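Local coordinates for capsid protein (Infectious hypodermal and hematopoietic necrosis virus, PDB 3N7X) that forms the icosahedral capsid of a shrimp densovirus, built from sixty copies of a beta-barrel subunit, with calcium ions bound in the particle, at residues Tyr148-His159 against Pro193-Arg204; Tyr221-Phe232 against Leu312-Leu320. All coordinates share one frame; numbering follows the deposited sequence.

Contact 1. Residues Tyr148-His159 against Pro193-Arg204; sequences YLEIFKDTTGLH and PIQQFGFMEQMR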
loop_
_atom_site.group_PDB
_atom_site.type_symbol
_atom_site.label_atom_id
_atom_site.label_comp_id
_atom_site.label_asym_id
_atom_site.label_seq_id
_atom_site.Cartn_x
_atom_site.Cartn_y
_atom_site.Cartn_z
ATOM N N TYR A 148 8.586 94.777 16.499
ATOM C CA TYR A 148 7.460 93.895 16.762
ATOM C C TYR A 148 6.518 94.414 17.833
ATOM O O TYR A 148 6.871 95.286 18.629
ATOM C CB TYR A 148 7.960 92.494 17.142
ATOM C CG TYR A 148 8.811 92.439 18.391
ATOM C CD1 TYR A 148 8.235 92.285 19.653
ATOM C CD2 TYR A 148 10.199 92.543 18.309
ATOM C CE1 TYR A 148 9.028 92.232 20.807
ATOM C CE2 TYR A 148 10.996 92.494 19.448
ATOM C CZ TYR A 148 10.408 92.338 20.691
ATOM O OH TYR A 148 11.211 92.297 21.806
ATOM N N LEU A 149 5.309 93.862 17.834
ATOM C CA LEU A 149 4.267 94.233 18.778
ATOM C C LEU A 149 4.251 93.246 19.944
ATOM O O LEU A 149 4.513 92.057 19.754
ATOM C CB LEU A 149 2.913 94.200 18.066
ATOM C CG LEU A 149 1.648 94.595 18.833
ATOM C CD1 LEU A 149 1.654 96.093 19.104
ATOM C CD2 LEU A 149 0.420 94.217 18.016
ATOM N N GLU A 150 3.956 93.739 21.145
ATOM C CA GLU A 150 3.883 92.880 22.326
ATOM C C GLU A 150 2.413 92.703 22.702
ATOM O O GLU A 150 1.649 93.669 22.712
ATOM C CB GLU A 150 4.646 93.498 23.502
ATOM C CG GLU A 150 6.106 93.811 23.203
ATOM C CD GLU A 150 6.873 94.342 24.413
ATOM O OE1 GLU A 150 6.275 95.066 25.240
ATOM O OE2 GLU A 150 8.085 94.048 24.521
ATOM N N ILE A 151 2.018 91.466 22.992
ATOM C CA ILE A 151 0.641 91.156 23.362
ATOM C C ILE A 151 0.624 90.476 24.727
ATOM O O ILE A 151 1.323 89.481 24.943
ATOM C CB ILE A 151 -0.004 90.239 22.302
ATOM C CG1 ILE A 151 0.043 90.936 20.941
ATOM C CG2 ILE A 151 -1.440 89.907 22.686
ATOM C CD1 ILE A 151 -0.380 90.068 19.788
ATOM N N PHE A 152 -0.180 91.015 25.640
ATOM C CA PHE A 152 -0.268 90.502 27.005
ATOM C C PHE A 152 -1.673 90.071 27.434
ATOM O O PHE A 152 -2.676 90.502 26.864
ATOM C CB PHE A 152 0.191 91.579 27.992
ATOM C CG PHE A 152 1.566 92.126 27.723
ATOM C CD1 PHE A 152 2.700 91.469 28.195
ATOM C CD2 PHE A 152 1.728 93.318 27.023
ATOM C CE1 PHE A 152 3.979 91.993 27.977
ATOM C CE2 PHE A 152 2.999 93.851 26.798
ATOM C CZ PHE A 152 4.126 93.189 27.277
ATOM N N LYS A 153 -1.714 89.224 28.460
ATOM C CA LYS A 153 -2.948 88.738 29.075
ATOM C C LYS A 153 -2.607 88.636 30.559
ATOM O O LYS A 153 -1.519 88.176 30.922
ATOM C CB LYS A 153 -3.346 87.352 28.560
ATOM C CG LYS A 153 -3.860 87.297 27.127
ATOM C CD LYS A 153 -4.203 85.852 26.756
ATOM C CE LYS A 153 -4.636 85.704 25.304
ATOM N NZ LYS A 153 -5.065 84.309 24.986
ATOM N N ASP A 154 -3.523 89.077 31.413
ATOM C CA ASP A 154 -3.298 89.034 32.851
ATOM C C ASP A 154 -3.723 87.676 33.394
ATOM O O ASP A 154 -4.799 87.532 33.968
ATOM C CB ASP A 154 -4.084 90.164 33.527
ATOM C CG ASP A 154 -4.012 90.110 35.045
ATOM O OD1 ASP A 154 -3.034 89.543 35.587
ATOM O OD2 ASP A 154 -4.934 90.653 35.698
ATOM N N THR A 155 -2.866 86.677 33.214
ATOM C CA THR A 155 -3.177 85.332 33.669
ATOM C C THR A 155 -2.873 85.068 35.134
ATOM O O THR A 155 -3.443 84.151 35.725
ATOM C CB THR A 155 -2.425 84.275 32.836
ATOM O OG1 THR A 155 -1.017 84.526 32.898
ATOM C CG2 THR A 155 -2.880 84.315 31.392
ATOM N N THR A 156 -1.981 85.857 35.725
ATOM C CA THR A 156 -1.622 85.646 37.122
ATOM C C THR A 156 -2.501 86.397 38.117
ATOM O O THR A 156 -2.252 86.355 39.320
ATOM C CB THR A 156 -0.148 86.005 37.382
ATOM O OG1 THR A 156 0.089 87.370 37.022
ATOM C CG2 THR A 156 0.762 85.105 36.564
ATOM N N GLY A 157 -3.521 87.087 37.614
ATOM C CA GLY A 157 -4.439 87.801 38.487
ATOM C C GLY A 157 -3.972 89.111 39.086
ATOM O O GLY A 157 -4.183 89.367 40.273
ATOM N N LEU A 158 -3.355 89.954 38.269
ATOM C CA LEU A 158 -2.866 91.241 38.737
ATOM C C LEU A 158 -3.985 92.253 38.976
ATOM O O LEU A 158 -4.045 92.880 40.032
ATOM C CB LEU A 158 -1.893 91.835 37.716
ATOM C CG LEU A 158 -0.618 91.057 37.378
ATOM C CD1 LEU A 158 0.067 91.684 36.165
ATOM C CD2 LEU A 158 0.311 91.056 38.577
ATOM N N HIS A 159 -4.875 92.393 37.996
ATOM C CA HIS A 159 -5.941 93.387 38.067
ATOM C C HIS A 159 -7.377 92.886 37.995
ATOM O O HIS A 159 -7.660 91.835 37.421
ATOM C CB HIS A 159 -5.748 94.395 36.938
ATOM C CG HIS A 159 -4.331 94.841 36.757
ATOM N ND1 HIS A 159 -3.686 95.665 37.655
ATOM C CD2 HIS A 159 -3.434 94.577 35.776
ATOM C CE1 HIS A 159 -2.455 95.893 37.234
ATOM N NE2 HIS A 159 -2.277 95.244 36.096
ATOM N N PRO A 193 5.444 96.000 32.384
ATOM C CA PRO A 193 4.573 95.020 31.729
ATOM C C PRO A 193 5.205 93.645 31.500
ATOM O O PRO A 193 4.574 92.622 31.772
ATOM C CB PRO A 193 4.195 95.716 30.427
ATOM C CG PRO A 193 4.195 97.163 30.817
ATOM C CD PRO A 193 5.466 97.265 31.630
ATOM N N ILE A 194 6.444 93.609 31.007
ATOM C CA ILE A 194 7.097 92.323 30.756
ATOM C C ILE A 194 7.545 91.635 32.041
ATOM O O ILE A 194 7.821 90.437 32.046
ATOM C CB ILE A 194 8.317 92.455 29.810
ATOM C CG1 ILE A 194 9.448 93.221 30.496
ATOM C CG2 ILE A 194 7.893 93.130 28.513
ATOM C CD1 ILE A 194 10.695 93.354 29.642
ATOM N N GLN A 195 7.619 92.384 33.132
ATOM C CA GLN A 195 8.001 91.789 34.399
ATOM C C GLN A 195 6.764 91.245 35.108
ATOM O O GLN A 195 6.857 90.301 35.888
ATOM C CB GLN A 195 8.677 92.826 35.313
ATOM C CG GLN A 195 8.762 92.387 36.787
ATOM C CD GLN A 195 9.447 93.404 37.703
ATOM O OE1 GLN A 195 10.659 93.614 37.626
ATOM N NE2 GLN A 195 8.667 94.032 38.579
ATOM N N GLN A 196 5.604 91.822 34.802
ATOM C CA GLN A 196 4.365 91.458 35.483
ATOM C C GLN A 196 3.326 90.548 34.824
ATOM O O GLN A 196 2.837 89.612 35.457
ATOM C CB GLN A 196 3.673 92.747 35.936
ATOM C CG GLN A 196 4.530 93.599 36.860
ATOM C CD GLN A 196 4.755 92.944 38.211
ATOM O OE1 GLN A 196 5.887 92.844 38.691
ATOM N NE2 GLN A 196 3.671 92.502 38.839
ATOM N N PHE A 197 2.964 90.821 33.577
ATOM C CA PHE A 197 1.954 90.007 32.907
ATOM C C PHE A 197 2.365 88.551 32.682
ATOM O O PHE A 197 3.430 88.264 32.131
ATOM C CB PHE A 197 1.553 90.683 31.599
ATOM C CG PHE A 197 0.681 91.889 31.800
ATOM C CD1 PHE A 197 -0.705 91.785 31.715
ATOM C CD2 PHE A 197 1.239 93.117 32.143
ATOM C CE1 PHE A 197 -1.527 92.887 31.973
ATOM C CE2 PHE A 197 0.429 94.226 32.403
ATOM C CZ PHE A 197 -0.957 94.111 32.319
ATOM N N GLY A 198 1.504 87.636 33.120
ATOM C CA GLY A 198 1.782 86.214 32.998
ATOM C C GLY A 198 1.899 85.669 31.589
ATOM O O GLY A 198 2.726 84.797 31.324
ATOM N N PHE A 199 1.064 86.170 30.686
ATOM C CA PHE A 199 1.081 85.729 29.302
ATOM C C PHE A 199 1.667 86.802 28.401
ATOM O O PHE A 199 1.341 87.981 28.524
ATOM C CB PHE A 199 -0.333 85.421 28.827
ATOM C CG PHE A 199 -0.431 85.145 27.352
ATOM C CD1 PHE A 199 -0.385 83.842 26.868
ATOM C CD2 PHE A 199 -0.573 86.191 26.446
ATOM C CE1 PHE A 199 -0.483 83.582 25.491
ATOM C CE2 PHE A 199 -0.671 85.945 25.073
ATOM C CZ PHE A 199 -0.627 84.639 24.595
ATOM N N MET A 200 2.515 86.389 27.475
ATOM C CA MET A 200 3.114 87.336 26.561
ATOM C C MET A 200 3.546 86.669 25.270
ATOM O O MET A 200 4.082 85.563 25.282
ATOM C CB MET A 200 4.334 88.004 27.200
ATOM C CG MET A 200 5.116 88.856 26.214
ATOM S SD MET A 200 6.712 89.454 26.811
ATOM C CE MET A 200 7.087 90.709 25.579
ATOM N N GLU A 201 3.298 87.342 24.155
ATOM C CA GLU A 201 3.719 86.827 22.866
ATOM C C GLU A 201 3.993 88.007 21.955
ATOM O O GLU A 201 3.538 89.124 22.217
ATOM C CB GLU A 201 2.670 85.891 22.254
ATOM C CG GLU A 201 1.449 86.536 21.642
ATOM C CD GLU A 201 0.528 85.493 21.004
ATOM O OE1 GLU A 201 1.005 84.738 20.124
ATOM O OE2 GLU A 201 -0.665 85.421 21.378
ATOM N N GLN A 202 4.759 87.763 20.899
ATOM C CA GLN A 202 5.114 88.815 19.966
ATOM C C GLN A 202 4.419 88.634 18.632
ATOM O O GLN A 202 4.059 87.520 18.255
ATOM C CB GLN A 202 6.624 88.816 19.728
ATOM C CG GLN A 202 7.461 88.907 20.981
ATOM C CD GLN A 202 8.946 88.818 20.685
ATOM O OE1 GLN A 202 9.356 88.749 19.522
ATOM N NE2 GLN A 202 9.766 88.825 21.739
ATOM N N MET A 203 4.226 89.738 17.921
ATOM C CA MET A 203 3.628 89.681 16.602
ATOM C C MET A 203 4.505 90.489 15.667
ATOM O O MET A 203 4.855 91.630 15.967
ATOM C CB MET A 203 2.223 90.265 16.588
ATOM C CG MET A 203 1.610 90.243 15.193
ATOM S SD MET A 203 -0.024 90.997 15.102
ATOM C CE MET A 203 -0.476 90.695 13.355
ATOM N N ARG A 204 4.877 89.890 14.544
ATOM C CA ARG A 204 5.700 90.579 13.565
ATOM C C ARG A 204 5.203 90.289 12.162
ATOM O O ARG A 204 4.236 89.551 11.975
ATOM C CB ARG A 204 7.168 90.174 13.711
ATOM C CG ARG A 204 7.378 88.753 14.167
ATOM C CD ARG A 204 8.848 88.343 14.079
ATOM N NE ARG A 204 9.736 89.037 15.017
ATOM C CZ ARG A 204 9.639 88.965 16.341
ATOM N NH1 ARG A 204 8.676 88.237 16.889
ATOM N NH2 ARG A 204 10.526 89.586 17.117
HETATM O O HOH W 1 -0.727 88.289 34.776
HETATM O O HOH W 2 0.694 82.473 32.243
HETATM O O HOH W 3 2.731 87.891 37.634
#
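F152 and M200 form a non-hydrogen-bonded pair across antiparallel strands 149-153 and 199-203, whose axes run 4.7 Å apart at 160°. Six backbone hydrogen bonds, two per pair, join L149, I151 and K153 to M203, E201 and F199. On the F152 face packing is tight. P193 CB lies over one face of the F152 ring, 4.0 Å from CZ, and I194 CG2 meets its edge. F197 CB touches F152 CD1 at 3.7 Å; the M200 sulfur adds an oblique Met-aromatic contact. Further along, Y148 stacks on the Q202 amide, planes 10° apart; NH1 and NH2 of R204 both donate to OE1 of that amide, which lies in the guanidinium plane. This double grip, with S122 of another subunit bonded to NE2, should fix the amide's rotation against the ring.

The other face opens to solvent at the end held by partly exposed K153 and F199, while L149, I151 and M203 are buried. With chi2 to chi4 near 180°, K153 runs straight across the F199 ring, CD 3.9 Å (CH-pi) and NZ 4.7 Å (cation-pi) from its centroid.

Strand 199-203 is outermost in its sheet in this chain; strand 264-268 flanks 149-153, and M203 reaches strand 111-131.

Contact 2. Residues Tyr221-Phe232 against Leu312-Leu320; sequences YGGEIPTTGPTF and LHAPCTGQL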
loop_
_atom_site.group_PDB
_atom_site.type_symbol
_atom_site.label_atom_id
_atom_site.label_comp_id
_atom_site.label_asym_id
_atom_site.label_seq_id
_atom_site.Cartn_x
_atom_site.Cartn_y
_atom_site.Cartn_z
ATOM N N TYR A 221 -30.736 85.268 25.958
ATOM C CA TYR A 221 -30.611 86.596 26.544
ATOM C C TYR A 221 -31.468 87.592 25.784
ATOM O O TYR A 221 -31.657 87.461 24.574
ATOM C CB TYR A 221 -29.139 87.019 26.535
ATOM C CG TYR A 221 -28.289 86.114 27.402
ATOM C CD1 TYR A 221 -28.060 86.419 28.744
ATOM C CD2 TYR A 221 -27.810 84.894 26.915
ATOM C CE1 TYR A 221 -27.384 85.528 29.587
ATOM C CE2 TYR A 221 -27.136 83.995 27.749
ATOM C CZ TYR A 221 -26.931 84.320 29.085
ATOM O OH TYR A 221 -26.303 83.430 29.926
ATOM N N GLY A 222 -31.996 88.583 26.497
ATOM C CA GLY A 222 -32.835 89.576 25.852
ATOM C C GLY A 222 -32.243 90.975 25.807
ATOM O O GLY A 222 -31.150 91.209 26.326
ATOM N N GLY A 223 -32.967 91.898 25.175
ATOM C CA GLY A 223 -32.519 93.276 25.086
ATOM C C GLY A 223 -31.672 93.588 23.872
ATOM O O GLY A 223 -31.131 92.690 23.228
ATOM N N GLU A 224 -31.561 94.874 23.554
ATOM C CA GLU A 224 -30.758 95.310 22.419
ATOM C C GLU A 224 -29.326 95.503 22.894
ATOM O O GLU A 224 -29.035 95.406 24.087
ATOM C CB GLU A 224 -31.244 96.658 21.881
ATOM C CG GLU A 224 -32.743 96.838 21.776
ATOM C CD GLU A 224 -33.112 98.212 21.224
ATOM O OE1 GLU A 224 -32.461 99.208 21.619
ATOM O OE2 GLU A 224 -34.054 98.299 20.403
ATOM N N ILE A 225 -28.433 95.768 21.950
ATOM C CA ILE A 225 -27.044 96.041 22.274
ATOM C C ILE A 225 -26.911 97.519 21.924
ATOM O O ILE A 225 -26.700 97.885 20.767
ATOM C CB ILE A 225 -26.065 95.179 21.438
ATOM C CG1 ILE A 225 -26.037 93.743 21.976
ATOM C CG2 ILE A 225 -24.652 95.745 21.535
ATOM C CD1 ILE A 225 -27.325 93.002 21.842
ATOM N N PRO A 226 -27.056 98.390 22.933
ATOM C CA PRO A 226 -26.978 99.845 22.799
ATOM C C PRO A 226 -25.638 100.393 22.353
ATOM O O PRO A 226 -24.645 99.680 22.251
ATOM C CB PRO A 226 -27.359 100.331 24.189
ATOM C CG PRO A 226 -26.713 99.302 25.053
ATOM C CD PRO A 226 -27.109 98.011 24.357
ATOM N N THR A 227 -25.632 101.690 22.107
ATOM C CA THR A 227 -24.453 102.394 21.660
ATOM C C THR A 227 -23.782 103.055 22.859
ATOM O O THR A 227 -22.666 103.564 22.770
ATOM C CB THR A 227 -24.863 103.474 20.658
ATOM O OG1 THR A 227 -23.694 104.053 20.084
ATOM C CG2 THR A 227 -25.666 104.569 21.356
ATOM N N THR A 228 -24.478 103.020 23.987
ATOM C CA THR A 228 -24.018 103.656 25.212
ATOM C C THR A 228 -23.150 102.817 26.145
ATOM O O THR A 228 -22.286 103.352 26.842
ATOM C CB THR A 228 -25.221 104.136 26.015
ATOM O OG1 THR A 228 -25.955 102.998 26.486
ATOM C CG2 THR A 228 -26.137 104.977 25.132
ATOM N N GLY A 229 -23.388 101.514 26.185
ATOM C CA GLY A 229 -22.608 100.674 27.073
ATOM C C GLY A 229 -22.291 99.315 26.486
ATOM O O GLY A 229 -23.147 98.683 25.854
ATOM N N PRO A 230 -21.059 98.832 26.687
ATOM C CA PRO A 230 -20.675 97.526 26.153
ATOM C C PRO A 230 -21.471 96.377 26.765
ATOM O O PRO A 230 -21.659 96.315 27.981
ATOM C CB PRO A 230 -19.185 97.449 26.482
ATOM C CG PRO A 230 -19.093 98.216 27.763
ATOM C CD PRO A 230 -19.967 99.417 27.485
ATOM N N THR A 231 -21.955 95.484 25.911
ATOM C CA THR A 231 -22.701 94.317 26.359
ATOM C C THR A 231 -21.763 93.125 26.170
ATOM O O THR A 231 -21.258 92.883 25.071
ATOM C CB THR A 231 -23.983 94.120 25.532
ATOM O OG1 THR A 231 -24.839 95.256 25.706
ATOM C CG2 THR A 231 -24.720 92.869 25.982
ATOM N N PHE A 232 -21.520 92.393 27.250
ATOM C CA PHE A 232 -20.606 91.261 27.209
ATOM C C PHE A 232 -21.181 89.973 26.645
ATOM O O PHE A 232 -22.338 89.633 26.886
ATOM C CB PHE A 232 -20.070 90.954 28.614
ATOM C CG PHE A 232 -19.367 92.104 29.279
ATOM C CD1 PHE A 232 -19.030 93.255 28.569
ATOM C CD2 PHE A 232 -19.022 92.025 30.625
ATOM C CE1 PHE A 232 -18.360 94.310 29.188
ATOM C CE2 PHE A 232 -18.352 93.072 31.256
ATOM C CZ PHE A 232 -18.020 94.220 30.536
ATOM N N LEU A 312 -35.652 84.541 29.814
ATOM C CA LEU A 312 -34.677 85.416 29.168
ATOM C C LEU A 312 -33.813 86.094 30.220
ATOM O O LEU A 312 -34.304 86.864 31.043
ATOM C CB LEU A 312 -35.355 86.494 28.321
ATOM C CG LEU A 312 -35.905 86.076 26.957
ATOM C CD1 LEU A 312 -36.268 87.330 26.169
ATOM C CD2 LEU A 312 -34.862 85.270 26.194
ATOM N N HIS A 313 -32.524 85.792 30.201
ATOM C CA HIS A 313 -31.604 86.394 31.150
ATOM C C HIS A 313 -31.114 87.729 30.608
ATOM O O HIS A 313 -31.276 88.033 29.427
ATOM C CB HIS A 313 -30.413 85.465 31.394
ATOM C CG HIS A 313 -30.730 84.295 32.271
ATOM N ND1 HIS A 313 -31.717 83.381 31.966
ATOM C CD2 HIS A 313 -30.191 83.891 33.446
ATOM C CE1 HIS A 313 -31.770 82.465 32.916
ATOM N NE2 HIS A 313 -30.855 82.751 33.826
ATOM N N ALA A 314 -30.523 88.533 31.482
ATOM C CA ALA A 314 -29.992 89.824 31.071
ATOM C C ALA A 314 -28.476 89.697 31.046
ATOM O O ALA A 314 -27.856 89.265 32.022
ATOM C CB ALA A 314 -30.417 90.908 32.050
ATOM N N PRO A 315 -27.858 90.057 29.919
ATOM C CA PRO A 315 -26.403 89.968 29.802
ATOM C C PRO A 315 -25.683 90.970 30.690
ATOM O O PRO A 315 -26.250 91.981 31.105
ATOM C CB PRO A 315 -26.163 90.244 28.323
ATOM C CG PRO A 315 -27.264 91.211 27.988
ATOM C CD PRO A 315 -28.457 90.571 28.674
ATOM N N CYS A 316 -24.425 90.675 30.977
ATOM C CA CYS A 316 -23.602 91.554 31.785
ATOM C C CYS A 316 -23.204 92.740 30.904
ATOM O O CYS A 316 -23.003 92.583 29.695
ATOM C CB CYS A 316 -22.350 90.800 32.238
ATOM S SG CYS A 316 -21.290 91.693 33.397
ATOM N N THR A 317 -23.104 93.923 31.500
ATOM C CA THR A 317 -22.699 95.116 30.757
ATOM C C THR A 317 -21.638 95.896 31.528
ATOM O O THR A 317 -21.508 95.757 32.749
ATOM C CB THR A 317 -23.897 96.059 30.476
ATOM O OG1 THR A 317 -24.480 96.477 31.714
ATOM C CG2 THR A 317 -24.951 95.354 29.635
ATOM N N GLY A 318 -20.875 96.714 30.809
ATOM C CA GLY A 318 -19.835 97.509 31.442
ATOM C C GLY A 318 -19.936 98.963 31.029
ATOM O O GLY A 318 -21.033 99.461 30.782
ATOM N N GLN A 319 -18.800 99.649 30.959
ATOM C CA GLN A 319 -18.782 101.048 30.557
ATOM C C GLN A 319 -17.677 101.260 29.541
ATOM O O GLN A 319 -16.622 100.638 29.626
ATOM C CB GLN A 319 -18.552 101.968 31.762
ATOM C CG GLN A 319 -19.584 101.824 32.864
ATOM C CD GLN A 319 -19.296 100.644 33.782
ATOM O OE1 GLN A 319 -20.210 100.069 34.380
ATOM N NE2 GLN A 319 -18.019 100.286 33.910
ATOM N N LEU A 320 -17.924 102.144 28.583
ATOM C CA LEU A 320 -16.952 102.443 27.543
ATOM C C LEU A 320 -15.573 102.876 28.060
ATOM O O LEU A 320 -14.575 102.718 27.354
ATOM C CB LEU A 320 -17.514 103.525 26.615
ATOM C CG LEU A 320 -18.314 103.136 25.362
ATOM C CD1 LEU A 320 -18.616 101.651 25.335
ATOM C CD2 LEU A 320 -19.590 103.956 25.318
HETATM O O HOH W 4 -22.962 88.568 29.473
#
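Two separate backbone patches join Y221-F232 to L312-L320: a parallel bridge of Y221 with H313, where G222 N donates to H313 O (3.1 Å), and a single bridge of T231 with T317, framed by G318 N to P230 O (3.0 Å) and F232 N to C316 O (2.9 Å). Water also spans the second patch, from C316 N to F232 O.

At the first patch, Y221 CE1 comes within 3.5 Å of H313 CB, and P315 approaches the same ring obliquely, CD 4.2 Å from Y221 CD1. P315 CG then meets T231 CG2 at 3.6 Å, linking the patches. At the second, C316 carries SG opposite its backbone N (chi1 -174°), bringing the sulfur obliquely to F232 CD2, 3.6 Å away; the T317 carbonyl carbon sits over one face of that ring. L320 closes the far end with CD1 against P230 CD (3.4 Å), while its CD2 abuts T228 O.

W78 and H77 also pack on F232; I225 touches helices 80-83 and 97-109. A two-stranded parallel sheet, 220-221 with 312-313, gives way to loop-against-loop packing held by a single bridge, consistent with the long loops that elaborate the beta-barrel of parvovirus capsid proteins.

Overall arrangement
The contacts occupy opposite sides of the chain's centre, their centres 28 Å apart, and have no strand or helix in common, though side chains of both touch strand 111-131. Contact 1 is the more buried: 16 of its 22 touching residues are buried, against 5 of 17 in contact 2. Direct hydrogen bonds across both are backbone to backbone, six in contact 1 and three in contact 2; the side chains differ, a cation-pi pair and an amide-ring stack against prolines and a cysteine sulfur beside an aromatic ring. Two other subunits reach contact 1, Y55 of one bonding E150, so it also contributes to subunit interfaces; contact 2 joins the ends of two short strands and the loops that follow them.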